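Local coordinates for protein peptidoglycan glycosyltransferase (Burkholderia ambifaria, PDB 5UY7) that is a penicillin-binding protein, with a dimerisation domain followed by a transpeptidase domain of the beta-lactamase-like fold, at residues 275-280 with 432-437; 315-320 with 330-335. One frame throughout, in Å; residues are numbered along the deposited sequence.

How the interactions relate
Two helix contacts of the penicillin-binding transpeptidase domain illustrate how one helix can take part in packing against several others. From the N terminus, helix 273-282 comes first, starting at what is probably the lysine of an SxxK motif. Strand 314-316 and helix 317-323 follow, then helix 326-333, which packs on its predecessor in interaction 2 and closes a short loop. Much later helix 428-442 returns to helix 273-282 in interaction 1, closing a long loop within which interaction 2 is wholly nested. The two contacts touch: V277 CG1 lies 3.6 Å from V317 CG1, and A280 CB 3.4 Å from I332 CG2, so their apolar side chains form one continuous buried packing.

Interaction 1 (275-280 with 432-437); sequences FTVSLA and REVRTM
Apolar contact between V277 and M437 and the meeting of S278 with V434 join helix 273-282 to helix 428-442. The two segments run in broadly opposite directions, with 146° between their axes, which are 10.0 Å apart at closest approach. In the apolar group, V277 and M437 reach toward each other tip to tip, V277 CG1 resting 3.9 Å from M437 SD. The methionine chain is extended beyond CG (chi2 174°), which carries its sulfur across to the valine. V277 CG1 also lies 4.4 Å from V434 CG2, a looser apolar contact. The second group sets a hydroxyl against methyls: S278 OG sits 3.2 Å from V434 CG2 and 3.8 Å from V434 CG1. With chi1 at -68°, S278 OG stands beside its own backbone N, and its hydrogen bond is to P274 O, one turn back in the same helix. L281 of helix 273-282 continues the packing against V434 and M437, while V317 and I321 of helix 317-323 touch V277 and M437. No hydrogen bond crosses between the two segments; because the buried serine hydroxyl has a partner within its own helix, it can lie against valine methyls, and the helices are held together here by apolar packing.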
loop_
_atom_site.group_PDB
_atom_site.type_symbol
_atom_site.label_atom_id
_atom_site.label_comp_id
_atom_site.label_asym_id
_atom_site.label_seq_id
_atom_site.Cartn_x
_atom_site.Cartn_y
_atom_site.Cartn_z
ATOM N N PHE A 275 -7.202 -3.443 0.190
ATOM C CA PHE A 275 -7.572 -4.429 -0.823
ATOM C C PHE A 275 -8.690 -5.332 -0.332
ATOM O O PHE A 275 -9.556 -5.733 -1.116
ATOM C CB PHE A 275 -6.353 -5.256 -1.249
ATOM C CG PHE A 275 -5.332 -4.445 -1.987
ATOM C CD1 PHE A 275 -5.594 -3.988 -3.268
ATOM C CD2 PHE A 275 -4.129 -4.101 -1.387
ATOM C CE1 PHE A 275 -4.672 -3.202 -3.951
ATOM C CE2 PHE A 275 -3.200 -3.317 -2.066
ATOM C CZ PHE A 275 -3.476 -2.871 -3.352
ATOM N N THR A 276 -8.679 -5.674 0.958
ATOM C CA THR A 276 -9.811 -6.386 1.544
ATOM C C THR A 276 -11.103 -5.621 1.305
ATOM O O THR A 276 -12.111 -6.189 0.860
ATOM C CB THR A 276 -9.581 -6.571 3.045
ATOM O OG1 THR A 276 -8.398 -7.353 3.248
ATOM C CG2 THR A 276 -10.764 -7.285 3.688
ATOM N N VAL A 277 -11.070 -4.313 1.578
ATOM C CA VAL A 277 -12.244 -3.472 1.413
ATOM C C VAL A 277 -12.569 -3.302 -0.064
ATOM O O VAL A 277 -13.738 -3.399 -0.464
ATOM C CB VAL A 277 -12.020 -2.121 2.116
ATOM C CG1 VAL A 277 -13.047 -1.096 1.652
ATOM C CG2 VAL A 277 -12.076 -2.309 3.622
ATOM N N SER A 278 -11.548 -3.068 -0.905
ATOM C CA SER A 278 -11.791 -2.937 -2.342
ATOM C C SER A 278 -12.559 -4.136 -2.885
ATOM O O SER A 278 -13.532 -3.981 -3.635
ATOM C CB SER A 278 -10.470 -2.788 -3.101
ATOM O OG SER A 278 -9.835 -1.555 -2.821
ATOM N N LEU A 279 -12.125 -5.346 -2.531
ATOM C CA LEU A 279 -12.777 -6.525 -3.093
ATOM C C LEU A 279 -14.217 -6.652 -2.610
ATOM O O LEU A 279 -15.112 -6.955 -3.403
ATOM C CB LEU A 279 -11.981 -7.788 -2.745
ATOM C CG LEU A 279 -12.533 -9.076 -3.358
ATOM C CD1 LEU A 279 -12.533 -9.022 -4.885
ATOM C CD2 LEU A 279 -11.728 -10.268 -2.844
ATOM N N ALA A 280 -14.466 -6.417 -1.315
ATOM C CA ALA A 280 -15.837 -6.525 -0.811
ATOM C C ALA A 280 -16.755 -5.489 -1.456
ATOM O O ALA A 280 -17.928 -5.775 -1.736
ATOM C CB ALA A 280 -15.845 -6.386 0.712
ATOM N N ARG A 432 -12.385 4.578 -6.891
ATOM C CA ARG A 432 -12.650 5.942 -6.432
ATOM C C ARG A 432 -13.109 5.947 -4.980
ATOM O O ARG A 432 -12.659 6.781 -4.180
ATOM C CB ARG A 432 -13.698 6.600 -7.330
ATOM N N GLU A 433 -13.990 5.010 -4.620
ATOM C CA GLU A 433 -14.458 4.907 -3.232
ATOM C C GLU A 433 -13.297 4.665 -2.279
ATOM O O GLU A 433 -13.228 5.274 -1.203
ATOM C CB GLU A 433 -15.493 3.783 -3.104
ATOM C CG GLU A 433 -16.851 4.116 -3.693
ATOM C CD GLU A 433 -17.786 2.913 -3.755
ATOM O OE1 GLU A 433 -17.294 1.766 -3.701
ATOM O OE2 GLU A 433 -19.020 3.122 -3.854
ATOM N N VAL A 434 -12.364 3.793 -2.664
ATOM C CA VAL A 434 -11.256 3.482 -1.767
ATOM C C VAL A 434 -10.264 4.640 -1.705
ATOM O O VAL A 434 -9.706 4.920 -0.636
ATOM C CB VAL A 434 -10.604 2.152 -2.190
ATOM C CG1 VAL A 434 -9.334 1.887 -1.396
ATOM C CG2 VAL A 434 -11.602 1.027 -1.959
ATOM N N ARG A 435 -10.058 5.362 -2.810
ATOM C CA ARG A 435 -9.174 6.526 -2.741
ATOM C C ARG A 435 -9.706 7.542 -1.738
ATOM O O ARG A 435 -8.926 8.135 -0.976
ATOM C CB ARG A 435 -9.006 7.162 -4.122
ATOM C CG ARG A 435 -8.127 6.324 -5.079
ATOM C CD ARG A 435 -7.584 7.142 -6.256
ATOM N NE ARG A 435 -8.621 7.800 -7.039
ATOM C CZ ARG A 435 -9.342 7.213 -7.990
ATOM N NH1 ARG A 435 -9.168 5.929 -8.277
ATOM N NH2 ARG A 435 -10.246 7.917 -8.656
ATOM N N THR A 436 -11.033 7.746 -1.716
ATOM C CA THR A 436 -11.640 8.621 -0.714
ATOM C C THR A 436 -11.326 8.125 0.693
ATOM O O THR A 436 -10.970 8.920 1.580
ATOM C CB THR A 436 -13.154 8.712 -0.960
ATOM O OG1 THR A 436 -13.386 9.324 -2.239
ATOM C CG2 THR A 436 -13.872 9.530 0.136
ATOM N N MET A 437 -11.420 6.808 0.913
ATOM C CA MET A 437 -11.101 6.257 2.227
ATOM C C MET A 437 -9.628 6.444 2.566
ATOM O O MET A 437 -9.281 6.713 3.722
ATOM C CB MET A 437 -11.479 4.778 2.277
ATOM C CG MET A 437 -12.967 4.539 2.074
ATOM S SD MET A 437 -13.251 2.762 1.983
ATOM C CE MET A 437 -15.017 2.721 1.642
#

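Interaction 2 (315-320 with 330-335); sequences LTVGGV and TKIAMT
V317 and I332 mark the nearest backbone approach of the two segments, with V317 CA 8.1 Å from I332 CA. The chain leaves strand 314-316 at T316 and enters helix 317-323 directly; the other segment lies on helix 326-333 and runs on to T335. T316 is the N-cap of its helix: T316 OG1 accepts from G319 N at 2.9 Å, with an N-H...O angle of 154°. Beyond I332 the chain is fastened again, since I332 O takes both T335 N at 3.1 Å and T335 OG1 at 2.7 Å, the hydroxyl lying in the carbonyl plane with a C=O...O angle of 156°. Helices 317-323 and 326-333 are consecutive elements of the transpeptidase domain, separated by two residues, and strand 291-293 and helix 273-282 help to enclose their contact. Between the segments the side-chain contact is wholly apolar and converges on a single methyl, I332 CD1. V317 meets it obliquely with both branches, CG2 at 4.0 Å and CG1 at 4.1 Å from I332 CD1. V320, one turn further on, approaches tip to tip, with V320 CG1 4.2 Å from I332 CD1. The isoleucine reaches both valines because its chain is extended at chi2 (170°), carrying CD1 away from its own helix. V292 lies against V317 and V320, while V277 touches V317 and I332.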
loop_
_atom_site.group_PDB
_atom_site.type_symbol
_atom_site.label_atom_id
_atom_site.label_comp_id
_atom_site.label_asym_id
_atom_site.label_seq_id
_atom_site.Cartn_x
_atom_site.Cartn_y
_atom_site.Cartn_z
ATOM N N LEU A 315 -18.313 1.084 13.137
ATOM C CA LEU A 315 -17.647 1.836 12.086
ATOM C C LEU A 315 -18.378 1.621 10.770
ATOM O O LEU A 315 -18.994 0.576 10.550
ATOM C CB LEU A 315 -16.185 1.401 11.915
ATOM C CG LEU A 315 -15.263 1.577 13.122
ATOM C CD1 LEU A 315 -13.889 0.976 12.841
ATOM C CD2 LEU A 315 -15.168 3.059 13.470
ATOM N N THR A 316 -18.307 2.611 9.889
ATOM C CA THR A 316 -18.619 2.302 8.502
ATOM C C THR A 316 -17.452 1.540 7.891
ATOM O O THR A 316 -16.360 1.470 8.456
ATOM C CB THR A 316 -18.856 3.566 7.683
ATOM O OG1 THR A 316 -17.662 4.365 7.723
ATOM C CG2 THR A 316 -20.033 4.369 8.232
ATOM N N VAL A 317 -17.683 0.982 6.700
ATOM C CA VAL A 317 -16.584 0.365 5.960
ATOM C C VAL A 317 -15.467 1.377 5.741
ATOM O O VAL A 317 -14.284 1.054 5.890
ATOM C CB VAL A 317 -17.110 -0.218 4.635
ATOM C CG1 VAL A 317 -15.947 -0.538 3.682
ATOM C CG2 VAL A 317 -17.930 -1.464 4.915
ATOM N N GLY A 318 -15.819 2.626 5.428
ATOM C CA GLY A 318 -14.797 3.658 5.330
ATOM C C GLY A 318 -14.061 3.858 6.642
ATOM O O GLY A 318 -12.833 4.014 6.663
ATOM N N GLY A 319 -14.801 3.825 7.756
ATOM C CA GLY A 319 -14.177 3.945 9.066
ATOM C C GLY A 319 -13.233 2.804 9.385
ATOM O O GLY A 319 -12.257 2.986 10.120
ATOM N N VAL A 320 -13.501 1.615 8.840
ATOM C CA VAL A 320 -12.595 0.487 9.042
ATOM C C VAL A 320 -11.224 0.790 8.451
ATOM O O VAL A 320 -10.193 0.458 9.044
ATOM C CB VAL A 320 -13.204 -0.807 8.462
ATOM C CG1 VAL A 320 -12.154 -1.906 8.354
ATOM C CG2 VAL A 320 -14.364 -1.264 9.332
ATOM N N THR A 330 -11.410 -8.154 9.239
ATOM C CA THR A 330 -11.789 -9.557 9.357
ATOM C C THR A 330 -13.263 -9.756 9.039
ATOM O O THR A 330 -13.626 -10.660 8.282
ATOM C CB THR A 330 -11.481 -10.061 10.767
ATOM O OG1 THR A 330 -10.065 -10.041 10.978
ATOM C CG2 THR A 330 -12.017 -11.492 10.965
ATOM N N LYS A 331 -14.130 -8.925 9.620
ATOM C CA LYS A 331 -15.560 -9.146 9.419
ATOM C C LYS A 331 -15.949 -8.901 7.969
ATOM O O LYS A 331 -16.805 -9.610 7.421
ATOM C CB LYS A 331 -16.374 -8.268 10.374
ATOM C CG LYS A 331 -16.224 -8.711 11.836
ATOM C CD LYS A 331 -17.232 -8.029 12.728
ATOM C CE LYS A 331 -17.103 -8.517 14.156
ATOM N NZ LYS A 331 -18.273 -8.073 14.948
ATOM N N ILE A 332 -15.315 -7.918 7.326
ATOM C CA ILE A 332 -15.536 -7.699 5.902
ATOM C C ILE A 332 -15.012 -8.886 5.098
ATOM O O ILE A 332 -15.676 -9.372 4.174
ATOM C CB ILE A 332 -14.884 -6.370 5.484
ATOM C CG1 ILE A 332 -15.648 -5.203 6.112
ATOM C CG2 ILE A 332 -14.838 -6.243 3.980
ATOM C CD1 ILE A 332 -14.920 -3.843 5.936
ATOM N N ALA A 333 -13.833 -9.399 5.463
ATOM C CA ALA A 333 -13.291 -10.560 4.764
ATOM C C ALA A 333 -14.212 -11.767 4.868
ATOM O O ALA A 333 -14.275 -12.577 3.936
ATOM C CB ALA A 333 -11.912 -10.916 5.324
ATOM N N MET A 334 -14.927 -11.911 5.985
ATOM C CA MET A 334 -15.784 -13.079 6.158
ATOM C C MET A 334 -17.021 -13.056 5.264
ATOM O O MET A 334 -17.712 -14.075 5.178
ATOM C CB MET A 334 -16.184 -13.215 7.630
ATOM C CG MET A 334 -15.011 -13.538 8.556
ATOM S SD MET A 334 -14.218 -15.126 8.199
ATOM C CE MET A 334 -12.743 -14.600 7.344
ATOM N N THR A 335 -17.305 -11.936 4.593
ATOM C CA THR A 335 -18.342 -11.900 3.573
ATOM C C THR A 335 -17.876 -12.480 2.248
ATOM O O THR A 335 -18.671 -12.536 1.307
ATOM C CB THR A 335 -18.840 -10.464 3.337
ATOM O OG1 THR A 335 -17.846 -9.713 2.633
ATOM C CG2 THR A 335 -19.159 -9.767 4.656
#